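Local coordinates for protein mitochondrial import inner membrane translocase subunit TIM8 (Saccharomyces cerevisiae, PDB 3CJH) that acts as a small Tim chaperone of the mitochondrial intermembrane space, helping to import and insert some multi-pass inner-membrane proteins and passing beta-barrel precursors to the outer-membrane sorting machinery, at residues N44-N47 with R48-T52. Numbering follows the deposited sequence.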
loop_
_atom_site.group_PDB
_atom_site.type_symbol
_atom_site.label_atom_id
_atom_site.label_comp_id
_atom_site.label_asym_id
_atom_site.label_seq_id
_atom_site.Cartn_x
_atom_site.Cartn_y
_atom_site.Cartn_z
ATOM N N ASN B 44 -11.580 -16.834 8.706
ATOM C CA ASN B 44 -11.841 -17.053 7.266
ATOM C C ASN B 44 -10.796 -16.351 6.387
ATOM O O ASN B 44 -10.227 -16.950 5.496
ATOM C CB ASN B 44 -13.189 -16.453 6.864
ATOM C CG ASN B 44 -14.378 -17.201 7.413
ATOM O OD1 ASN B 44 -14.269 -18.326 7.933
ATOM N ND2 ASN B 44 -15.545 -16.565 7.299
ATOM N N CYS B 45 -10.575 -15.064 6.635
ATOM C CA CYS B 45 -9.596 -14.255 5.860
ATOM C C CYS B 45 -8.210 -14.950 5.752
ATOM O O CYS B 45 -7.701 -15.151 4.644
ATOM C CB CYS B 45 -9.470 -12.849 6.479
ATOM S SG CYS B 45 -8.343 -11.668 5.675
ATOM N N VAL B 46 -7.640 -15.348 6.893
ATOM C CA VAL B 46 -6.370 -16.093 6.924
ATOM C C VAL B 46 -6.428 -17.389 6.075
ATOM O O VAL B 46 -5.514 -17.672 5.287
ATOM C CB VAL B 46 -5.968 -16.566 8.351
ATOM C CG1 VAL B 46 -4.456 -16.788 8.428
ATOM C CG2 VAL B 46 -6.418 -15.608 9.418
ATOM N N ASN B 47 -7.485 -18.179 6.269
ATOM C CA ASN B 47 -7.627 -19.470 5.595
ATOM C C ASN B 47 -7.739 -19.306 4.085
ATOM O O ASN B 47 -7.042 -19.952 3.297
ATOM C CB ASN B 47 -8.874 -20.203 6.113
ATOM C CG ASN B 47 -8.589 -21.015 7.346
ATOM O OD1 ASN B 47 -7.875 -22.002 7.272
ATOM N ND2 ASN B 47 -9.135 -20.608 8.481
ATOM N N ARG B 48 -8.659 -18.434 3.709
ATOM C CA ARG B 48 -8.888 -18.049 2.325
ATOM C C ARG B 48 -7.596 -17.516 1.675
ATOM O O ARG B 48 -7.296 -17.796 0.510
ATOM C CB ARG B 48 -9.998 -16.982 2.289
ATOM C CG ARG B 48 -11.048 -17.189 1.248
ATOM C CD ARG B 48 -11.631 -18.630 1.235
ATOM N NE ARG B 48 -12.376 -18.976 2.440
ATOM C CZ ARG B 48 -12.120 -20.008 3.254
ATOM N NH1 ARG B 48 -11.117 -20.859 3.030
ATOM N NH2 ARG B 48 -12.903 -20.205 4.310
ATOM N N PHE B 49 -6.809 -16.775 2.446
ATOM C CA PHE B 49 -5.534 -16.289 1.935
ATOM C C PHE B 49 -4.543 -17.428 1.655
ATOM O O PHE B 49 -3.893 -17.446 0.621
ATOM C CB PHE B 49 -4.898 -15.295 2.893
ATOM C CG PHE B 49 -4.166 -14.241 2.192
ATOM C CD1 PHE B 49 -2.858 -14.462 1.775
ATOM C CD2 PHE B 49 -4.818 -13.041 1.850
ATOM C CE1 PHE B 49 -2.178 -13.484 1.068
ATOM C CE2 PHE B 49 -4.158 -12.064 1.144
ATOM C CZ PHE B 49 -2.828 -12.285 0.744
ATOM N N LEU B 50 -4.440 -18.372 2.588
ATOM C CA LEU B 50 -3.563 -19.547 2.432
ATOM C C LEU B 50 -3.967 -20.399 1.240
ATOM O O LEU B 50 -3.114 -20.853 0.485
ATOM C CB LEU B 50 -3.585 -20.404 3.702
ATOM C CG LEU B 50 -2.925 -19.692 4.882
ATOM C CD1 LEU B 50 -3.426 -20.220 6.219
ATOM C CD2 LEU B 50 -1.390 -19.781 4.760
ATOM N N ASP B 51 -5.277 -20.607 1.098
ATOM C CA ASP B 51 -5.860 -21.338 -0.042
ATOM C C ASP B 51 -5.431 -20.689 -1.364
ATOM O O ASP B 51 -5.025 -21.379 -2.302
ATOM C CB ASP B 51 -7.402 -21.354 0.036
ATOM C CG ASP B 51 -7.950 -22.270 1.145
ATOM O OD1 ASP B 51 -7.442 -23.399 1.325
ATOM O OD2 ASP B 51 -8.927 -21.884 1.828
ATOM N N THR B 52 -5.508 -19.358 -1.422
ATOM C CA THR B 52 -5.057 -18.604 -2.594
ATOM C C THR B 52 -3.572 -18.875 -2.905
ATOM O O THR B 52 -3.213 -19.212 -4.023
ATOM C CB THR B 52 -5.253 -17.106 -2.388
ATOM O OG1 THR B 52 -6.613 -16.851 -2.064
ATOM C CG2 THR B 52 -4.918 -16.348 -3.633
#
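Bends at chi2 (49°) and chi3 (66°) fold the R48 chain back along helix 36-62, so that its guanidinium passes over the preceding turn, with NH1 3.9 Å from CB of N47 and O of N44 over one face, offset toward the rim. D51, its CG anti to its own carbonyl carbon, approaches the same guanidinium at the edge and in plane. OD2 of D51 pairs with NH1 of R48 at 2.7 Å, a salt bridge three residues apart whose hydrogen bond is weak and bent. The backbone keeps regular i to i+4 bonding: N of R48 gives a nearly straight bond to O of N44 (2.8 Å), N of D51 binds O of N47 (2.9 Å), and O of C45 and O of V46 accept N-H of F49 and L50. One turn on, O of R48 accepts hydrogen bonds from N and OG1 of T52, from opposite faces of its plane. On another side of the helix CG1 of V46 meets CD1 of L50 at 4.2 Å, while F49 packs on I20 and L50 on F17 of helix 7-25, to which C45 of the twin CX3C motif is joined by its disulfide to C21. ND2 of N47 is hydrogen-bonded to O of S43. D51 also forms a salt bridge through OD1 with a basic side chain of another protein's chain; an alanine here would probably leave that base and NH1 of R48 without this carboxylate, the arginine less firmly held. The aspartate thus joins an intrahelical ion pair to a subunit interface, its charge probably shared between R48 and bases of two neighbouring chains, one only weakly.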